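Long-range contacts in chloromuconate cycloisomerase (Rhodococcus opacus, PDB 4M0X), which belongs to the enolase superfamily, pairing an N-terminal capping domain with an alpha/beta barrel that holds a manganese ion: residues Ile12-Ser17 with His30-Leu35; Gly129-Arg134 with Thr316-Ser321. One frame throughout, in Å; residues are numbered along the deposited sequence.

Contact 1. Residues Ile12-Ser17 with His30-Leu35; sequences IVDLPS and HQSIVL
D14 and S32 face each other across two neighbouring antiparallel strands, and the side chain of D14 reaches over to S32 and H30 on the partner strand. Its CB already lies beside the imidazole, 3.8 Å from H30 ND1. The first torsion (chi1 -65°) sets CG anti to the carbonyl carbon and beside the backbone N, and from there CG of D14 comes within 3.8 Å of H30 CE1. At the tip, OD1 of D14 accepts a hydrogen bond from S32 OG at 2.7 Å, with the hydroxyl approaching nearly along the C-O axis of the acid. The same OD1 sits at the edge of the H30 ring, near its plane and 3.4 Å from CE1, while the carboxylate as a whole stands almost perpendicular to the imidazole (87°). R370, close to the C-terminus, adds a salt bridge to this oxygen, so the acid is gripped by a hydroxyl and a positive charge together.

The strand segments 12-17 and 31-35, whose N-to-C directions differ by 151°, belong to the antiparallel sheet of the capping domain found at the N-terminus of enolase-superfamily enzymes. Hydrogen bonds in both directions join V13 to I33 and L15 to Q31; V13 N to I33 O, at 2.7 Å, is among them. On the face of the sheet away from D14, V13 CB packs on I33 CG1 at 3.8 Å, and helix 362-368 covers V13 and L15 there through L365 and Y368. V13 CG2 also lies alongside L35, 4.2 Å from L35 CB. I12 and V34 share the D14 face, meeting loosely through CG1 of I12 and CG2 of V34, 4.2 Å apart, and both touch V63 of helix 63-74.

Contact 2. Residues Gly129-Arg134 with Thr316-Ser321; sequences GLRRKR and TMPDLS
R131 and R132 donate to two consecutive carbonyls, T316 O in the last turn of helix 304-316 and M317 O just beyond it. The guanidinium of R132 meets M317 O end-on: NH1 lies 2.7 Å and NH2 2.9 Å from M317 O, which is in the guanidinium plane, and both donors lie in the carbonyl plane. A bend at chi3 (74°) turns the guanidinium end of the R132 chain toward M317 O, and L320 CG lies over one face of the group. R131 instead uses its NE, 2.9 Å from T316 O, in a more bent bond (136° at the hydrogen) whose donor sits above the carbonyl plane. Extended from CG to NE, the R131 chain carries its guanidinium beyond that oxygen and across P318, whose CB packs over one face, 3.7 Å from NH1 of R131.

M317 is where the chain leaves helical geometry, so the two positive groups sit by the helix's C-terminal end and would probably be favoured by its dipole. In the barrel, 129-134 leads into the first strand, 134-141, and 316-321 into the last, 323-324; the contact therefore joins the loops that precede the two strands at either end of the barrel's parallel run.

Further out, the backbones of R131 and G315 are hydrogen-bonded. P318 rests on R282 and E289 of helix 278-291, and M317 on A285 and C295. The carboxylate of D319 accepts from S321 N in an Asx turn and also from C295 N on strand 294-297, tying the loop to the adjoining barrel strand. R131 also packs on Q91 of the second subunit.

How the contacts relate
Contact 1 belongs to the capping domain and contact 2 to the barrel. The middle of the chain lies between them, their own centres being 28 Å apart and their nearest atoms about 19 Å apart, without touching. Both segments of contact 1 precede those of contact 2 in the sequence. Manganese is bound in the barrel by D196, E222 and D247, and the side chain of Q31 in contact 1 is about 14 Å from it, too far to be a ligand. Contact 2 joins loops that run from helices into strands, at the barrel end opposite the one where enzymes of this superfamily carry their metal ligands.

Contact 1. Residues Ile12-Ser17 with His30-Leu35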
ATOM      1  N   ILE A  12     -41.745  16.420  23.502  1.00 25.09           N
ATOM      2  CA  ILE A  12     -41.896  15.104  22.903  1.00 24.48           C
ATOM      3  C   ILE A  12     -43.304  14.986  22.244  1.00 24.85           C
ATOM      4  O   ILE A  12     -44.333  15.173  22.902  1.00 26.00           O
ATOM      5  CB  ILE A  12     -41.581  14.015  23.965  1.00 23.89           C
ATOM      6  CG1 ILE A  12     -40.155  14.197  24.501  1.00 23.38           C
ATOM      7  CG2 ILE A  12     -41.732  12.601  23.438  1.00 23.85           C
ATOM      8  CD1 ILE A  12     -39.898  13.502  25.837  1.00 22.43           C
ATOM      9  N   VAL A  13     -43.336  14.714  20.939  1.00 23.08           N
ATOM     10  CA  VAL A  13     -44.593  14.611  20.192  1.00 23.67           C
ATOM     11  C   VAL A  13     -44.787  13.221  19.568  1.00 24.83           C
ATOM     12  O   VAL A  13     -43.839  12.620  19.031  1.00 26.81           O
ATOM     13  CB  VAL A  13     -44.626  15.638  19.049  1.00 22.67           C
ATOM     14  CG1 VAL A  13     -45.917  15.484  18.233  1.00 21.67           C
ATOM     15  CG2 VAL A  13     -44.407  17.035  19.572  1.00 18.94           C
ATOM     16  N   ASP A  14     -45.992  12.689  19.626  1.00 26.01           N
ATOM     17  CA  ASP A  14     -46.211  11.374  19.015  1.00 29.54           C
ATOM     18  C   ASP A  14     -47.166  11.602  17.888  1.00 29.21           C
ATOM     19  O   ASP A  14     -48.189  12.240  18.080  1.00 32.56           O
ATOM     20  CB  ASP A  14     -46.812  10.342  19.978  1.00 31.27           C
ATOM     21  CG  ASP A  14     -45.884   9.976  21.151  1.00 34.96           C
ATOM     22  OD1 ASP A  14     -44.684   9.602  20.958  1.00 34.56           O
ATOM     23  OD2 ASP A  14     -46.402  10.030  22.296  1.00 39.34           O
ATOM     24  N   LEU A  15     -46.841  11.098  16.713  1.00 29.76           N
ATOM     25  CA  LEU A  15     -47.663  11.370  15.534  1.00 31.06           C
ATOM     26  C   LEU A  15     -48.264  10.125  14.937  1.00 31.94           C
ATOM     27  O   LEU A  15     -47.548   9.179  14.595  1.00 31.20           O
ATOM     28  CB  LEU A  15     -46.856  12.138  14.471  1.00 30.56           C
ATOM     29  CG  LEU A  15     -46.509  13.577  14.862  1.00 29.30           C
ATOM     30  CD1 LEU A  15     -45.757  14.266  13.744  1.00 30.17           C
ATOM     31  CD2 LEU A  15     -47.765  14.366  15.230  1.00 28.46           C
ATOM     32  N   PRO A  16     -49.589  10.115  14.800  1.00 34.95           N
ATOM     33  CA  PRO A  16     -50.307   8.982  14.206  1.00 35.94           C
ATOM     34  C   PRO A  16     -49.794   8.684  12.798  1.00 35.95           C
ATOM     35  O   PRO A  16     -49.665   9.586  11.988  1.00 35.41           O
ATOM     36  CB  PRO A  16     -51.744   9.482  14.164  1.00 33.27           C
ATOM     37  CG  PRO A  16     -51.595  10.951  14.004  1.00 35.30           C
ATOM     38  CD  PRO A  16     -50.467  11.278  14.951  1.00 35.66           C
ATOM     39  N   SER A  17     -49.505   7.419  12.524  1.00 41.08           N
ATOM     40  CA  SER A  17     -48.881   7.022  11.262  1.00 45.35           C
ATOM     41  C   SER A  17     -49.708   6.013  10.474  1.00 46.19           C
ATOM     42  O   SER A  17     -50.206   5.047  11.037  1.00 46.25           O
ATOM     43  CB  SER A  17     -47.502   6.441  11.532  1.00 45.61           C
ATOM     44  OG  SER A  17     -47.208   5.488  10.541  1.00 47.17           O
ATOM     45  N   HIS A  30     -46.110   4.385  15.475  1.00 50.54           N
ATOM     46  CA  HIS A  30     -46.391   5.793  15.283  1.00 48.11           C
ATOM     47  C   HIS A  30     -45.039   6.484  15.113  1.00 43.25           C
ATOM     48  O   HIS A  30     -44.011   5.837  15.107  1.00 44.95           O
ATOM     49  CB  HIS A  30     -47.136   6.343  16.498  1.00 52.28           C
ATOM     50  CG  HIS A  30     -46.443   6.083  17.804  1.00 55.98           C
ATOM     51  ND1 HIS A  30     -45.721   7.049  18.472  1.00 55.87           N
ATOM     52  CD2 HIS A  30     -46.358   4.962  18.563  1.00 59.65           C
ATOM     53  CE1 HIS A  30     -45.228   6.539  19.588  1.00 59.32           C
ATOM     54  NE2 HIS A  30     -45.598   5.273  19.667  1.00 61.37           N
ATOM     55  N   GLN A  31     -45.028   7.798  14.981  1.00 39.46           N
ATOM     56  CA  GLN A  31     -43.779   8.535  14.863  1.00 35.41           C
ATOM     57  C   GLN A  31     -43.535   9.378  16.105  1.00 35.37           C
ATOM     58  O   GLN A  31     -44.469   9.895  16.722  1.00 36.59           O
ATOM     59  CB  GLN A  31     -43.833   9.423  13.632  1.00 35.14           C
ATOM     60  CG  GLN A  31     -42.623  10.299  13.463  1.00 38.59           C
ATOM     61  CD  GLN A  31     -41.433   9.543  12.944  1.00 39.61           C
ATOM     62  OE1 GLN A  31     -41.256   9.404  11.737  1.00 41.16           O
ATOM     63  NE2 GLN A  31     -40.599   9.064  13.856  1.00 41.27           N
ATOM     64  N   SER A  32     -42.280   9.529  16.485  1.00 33.42           N
ATOM     65  CA  SER A  32     -41.991  10.207  17.727  1.00 32.85           C
ATOM     66  C   SER A  32     -40.881  11.179  17.500  1.00 32.83           C
ATOM     67  O   SER A  32     -39.825  10.815  16.989  1.00 34.83           O
ATOM     68  CB  SER A  32     -41.589   9.201  18.793  1.00 34.27           C
ATOM     69  OG  SER A  32     -42.741   8.615  19.385  1.00 38.41           O
ATOM     70  N   ILE A  33     -41.127  12.432  17.847  1.00 31.19           N
ATOM     71  CA  ILE A  33     -40.142  13.474  17.624  1.00 28.33           C
ATOM     72  C   ILE A  33     -40.040  14.311  18.875  1.00 29.95           C
ATOM     73  O   ILE A  33     -40.959  14.316  19.705  1.00 32.21           O
ATOM     74  CB  ILE A  33     -40.498  14.367  16.409  1.00 26.86           C
ATOM     75  CG1 ILE A  33     -41.614  15.351  16.751  1.00 25.93           C
ATOM     76  CG2 ILE A  33     -40.868  13.517  15.188  1.00 26.12           C
ATOM     77  CD1 ILE A  33     -41.814  16.451  15.727  1.00 24.65           C
ATOM     78  N   VAL A  34     -38.917  14.992  19.038  1.00 27.16           N
ATOM     79  CA  VAL A  34     -38.867  16.073  19.982  1.00 25.48           C
ATOM     80  C   VAL A  34     -39.054  17.314  19.122  1.00 26.24           C
ATOM     81  O   VAL A  34     -38.295  17.521  18.168  1.00 29.88           O
ATOM     82  CB  VAL A  34     -37.517  16.107  20.751  1.00 24.68           C
ATOM     83  CG1 VAL A  34     -37.494  17.239  21.766  1.00 23.38           C
ATOM     84  CG2 VAL A  34     -37.266  14.791  21.469  1.00 24.08           C
ATOM     85  N   LEU A  35     -40.057  18.137  19.406  1.00 24.96           N
ATOM     86  CA  LEU A  35     -40.127  19.421  18.682  1.00 25.62           C
ATOM     87  C   LEU A  35     -39.391  20.559  19.405  1.00 24.50           C
ATOM     88  O   LEU A  35     -39.768  20.930  20.506  1.00 24.83           O
ATOM     89  CB  LEU A  35     -41.563  19.835  18.341  1.00 24.53           C
ATOM     90  CG  LEU A  35     -41.455  21.132  17.546  1.00 24.54           C
ATOM     91  CD1 LEU A  35     -41.602  20.849  16.068  1.00 24.53           C
ATOM     92  CD2 LEU A  35     -42.444  22.183  18.001  1.00 25.61           C
TER

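Contact 2. Residues Gly129-Arg134 with Thr316-Ser321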
ATOM      1  N   GLY A 129     -29.227  28.745  -3.052  1.00 23.65           N
ATOM      2  CA  GLY A 129     -30.384  28.656  -3.947  1.00 25.75           C
ATOM      3  C   GLY A 129     -30.684  27.254  -4.452  1.00 25.85           C
ATOM      4  O   GLY A 129     -29.773  26.439  -4.599  1.00 27.31           O
ATOM      5  N   LEU A 130     -31.961  26.967  -4.705  1.00 25.02           N
ATOM      6  CA  LEU A 130     -32.372  25.643  -5.177  1.00 23.66           C
ATOM      7  C   LEU A 130     -31.765  25.385  -6.538  1.00 24.45           C
ATOM      8  O   LEU A 130     -31.614  26.315  -7.309  1.00 24.38           O
ATOM      9  CB  LEU A 130     -33.888  25.551  -5.299  1.00 21.21           C
ATOM     10  CG  LEU A 130     -34.814  25.570  -4.086  1.00 19.57           C
ATOM     11  CD1 LEU A 130     -36.248  25.730  -4.574  1.00 18.14           C
ATOM     12  CD2 LEU A 130     -34.649  24.311  -3.271  1.00 18.37           C
ATOM     13  N   ARG A 131     -31.409  24.127  -6.816  1.00 26.65           N
ATOM     14  CA  ARG A 131     -31.076  23.667  -8.175  1.00 26.50           C
ATOM     15  C   ARG A 131     -32.178  22.827  -8.799  1.00 28.77           C
ATOM     16  O   ARG A 131     -32.028  22.335  -9.911  1.00 32.26           O
ATOM     17  CB  ARG A 131     -29.817  22.858  -8.151  1.00 25.06           C
ATOM     18  CG  ARG A 131     -28.743  23.586  -7.395  1.00 26.49           C
ATOM     19  CD  ARG A 131     -27.416  23.036  -7.784  1.00 25.85           C
ATOM     20  NE  ARG A 131     -26.475  23.346  -6.744  1.00 26.89           N
ATOM     21  CZ  ARG A 131     -25.160  23.319  -6.905  1.00 27.53           C
ATOM     22  NH1 ARG A 131     -24.641  23.018  -8.094  1.00 28.47           N
ATOM     23  NH2 ARG A 131     -24.376  23.585  -5.874  1.00 26.98           N
ATOM     24  N   ARG A 132     -33.287  22.657  -8.091  1.00 29.62           N
ATOM     25  CA  ARG A 132     -34.428  21.954  -8.645  1.00 30.36           C
ATOM     26  C   ARG A 132     -35.598  22.275  -7.750  1.00 33.11           C
ATOM     27  O   ARG A 132     -35.404  22.551  -6.558  1.00 32.51           O
ATOM     28  CB  ARG A 132     -34.147  20.441  -8.747  1.00 30.54           C
ATOM     29  CG  ARG A 132     -33.805  19.726  -7.429  1.00 29.69           C
ATOM     30  CD  ARG A 132     -33.236  18.317  -7.597  1.00 26.55           C
ATOM     31  NE  ARG A 132     -31.841  18.269  -8.088  1.00 28.37           N
ATOM     32  CZ  ARG A 132     -30.720  18.629  -7.427  1.00 26.90           C
ATOM     33  NH1 ARG A 132     -30.717  19.142  -6.206  1.00 25.95           N
ATOM     34  NH2 ARG A 132     -29.556  18.477  -8.021  1.00 27.75           N
ATOM     35  N   LYS A 133     -36.807  22.271  -8.318  1.00 35.81           N
ATOM     36  CA  LYS A 133     -38.016  22.625  -7.540  1.00 36.82           C
ATOM     37  C   LYS A 133     -38.784  21.392  -7.069  1.00 34.82           C
ATOM     38  O   LYS A 133     -39.603  21.462  -6.152  1.00 33.70           O
ATOM     39  CB  LYS A 133     -38.932  23.580  -8.332  1.00 38.97           C
ATOM     40  CG  LYS A 133     -38.239  24.844  -8.833  1.00 38.69           C
ATOM     41  CD  LYS A 133     -39.201  26.025  -8.921  1.00 41.13           C
ATOM     42  CE  LYS A 133     -38.567  27.269  -9.563  1.00 39.37           C
ATOM     43  NZ  LYS A 133     -38.103  27.016 -10.951  1.00 34.07           N
ATOM     44  N   ARG A 134     -38.498  20.260  -7.703  1.00 34.12           N
ATOM     45  CA  ARG A 134     -39.194  19.018  -7.417  1.00 34.65           C
ATOM     46  C   ARG A 134     -38.181  17.899  -7.265  1.00 31.39           C
ATOM     47  O   ARG A 134     -37.157  17.913  -7.904  1.00 28.75           O
ATOM     48  CB  ARG A 134     -40.215  18.711  -8.539  1.00 38.08           C
ATOM     49  CG  ARG A 134     -41.586  19.365  -8.347  1.00 42.05           C
ATOM     50  CD  ARG A 134     -42.410  19.466  -9.621  1.00 47.82           C
ATOM     51  NE  ARG A 134     -41.884  20.525 -10.494  1.00 59.13           N
ATOM     52  CZ  ARG A 134     -42.328  21.791 -10.540  1.00 61.84           C
ATOM     53  NH1 ARG A 134     -43.345  22.190  -9.763  1.00 55.68           N
ATOM     54  NH2 ARG A 134     -41.743  22.666 -11.374  1.00 61.70           N
ATOM     55  N   THR A 316     -30.718  22.168  -2.772  1.00 25.01           N
ATOM     56  CA  THR A 316     -29.532  22.969  -3.018  1.00 25.07           C
ATOM     57  C   THR A 316     -28.406  22.103  -3.548  1.00 25.39           C
ATOM     58  O   THR A 316     -27.479  22.592  -4.137  1.00 26.29           O
ATOM     59  CB  THR A 316     -29.010  23.784  -1.791  1.00 24.48           C
ATOM     60  OG1 THR A 316     -28.320  22.937  -0.870  1.00 24.06           O
ATOM     61  CG2 THR A 316     -30.114  24.543  -1.067  1.00 24.92           C
ATOM     62  N   MET A 317     -28.489  20.802  -3.321  1.00 28.42           N
ATOM     63  CA  MET A 317     -27.362  19.899  -3.553  1.00 27.06           C
ATOM     64  C   MET A 317     -27.092  19.636  -5.029  1.00 27.19           C
ATOM     65  O   MET A 317     -28.034  19.540  -5.824  1.00 27.12           O
ATOM     66  CB  MET A 317     -27.632  18.593  -2.842  1.00 25.87           C
ATOM     67  CG  MET A 317     -27.136  18.587  -1.420  1.00 25.04           C
ATOM     68  SD  MET A 317     -27.745  17.136  -0.538  1.00 25.86           S
ATOM     69  CE  MET A 317     -26.959  15.758  -1.351  1.00 22.70           C
ATOM     70  N   PRO A 318     -25.799  19.523  -5.399  1.00 27.40           N
ATOM     71  CA  PRO A 318     -25.480  19.373  -6.812  1.00 25.70           C
ATOM     72  C   PRO A 318     -25.809  17.981  -7.322  1.00 26.64           C
ATOM     73  O   PRO A 318     -25.890  17.784  -8.539  1.00 27.46           O
ATOM     74  CB  PRO A 318     -23.970  19.617  -6.860  1.00 24.37           C
ATOM     75  CG  PRO A 318     -23.473  19.194  -5.517  1.00 25.64           C
ATOM     76  CD  PRO A 318     -24.580  19.560  -4.555  1.00 27.21           C
ATOM     77  N   ASP A 319     -26.005  17.027  -6.411  1.00 26.48           N
ATOM     78  CA  ASP A 319     -26.147  15.630  -6.811  1.00 27.41           C
ATOM     79  C   ASP A 319     -27.104  14.872  -5.914  1.00 27.27           C
ATOM     80  O   ASP A 319     -26.934  14.835  -4.705  1.00 25.64           O
ATOM     81  CB  ASP A 319     -24.775  14.930  -6.833  1.00 28.79           C
ATOM     82  CG  ASP A 319     -24.855  13.473  -7.291  1.00 31.49           C
ATOM     83  OD1 ASP A 319     -25.184  12.578  -6.487  1.00 33.04           O
ATOM     84  OD2 ASP A 319     -24.584  13.204  -8.478  1.00 34.62           O
ATOM     85  N   LEU A 320     -28.113  14.268  -6.531  1.00 28.38           N
ATOM     86  CA  LEU A 320     -28.942  13.281  -5.863  1.00 28.26           C
ATOM     87  C   LEU A 320     -29.199  12.212  -6.885  1.00 27.89           C
ATOM     88  O   LEU A 320     -30.350  11.948  -7.214  1.00 25.05           O
ATOM     89  CB  LEU A 320     -30.290  13.865  -5.492  1.00 28.25           C
ATOM     90  CG  LEU A 320     -30.547  15.038  -4.580  1.00 28.58           C
ATOM     91  CD1 LEU A 320     -32.049  15.076  -4.600  1.00 29.39           C
ATOM     92  CD2 LEU A 320     -30.054  14.850  -3.147  1.00 29.11           C
ATOM     93  N   SER A 321     -28.130  11.619  -7.408  1.00 29.22           N
ATOM     94  CA  SER A 321     -28.271  10.698  -8.540  1.00 28.81           C
ATOM     95  C   SER A 321     -28.869   9.382  -8.090  1.00 28.03           C
ATOM     96  O   SER A 321     -29.497   8.701  -8.885  1.00 28.04           O
ATOM     97  CB  SER A 321     -26.937  10.421  -9.230  1.00 28.88           C
ATOM     98  OG  SER A 321     -25.894  11.195  -8.699  1.00 29.88           O
TER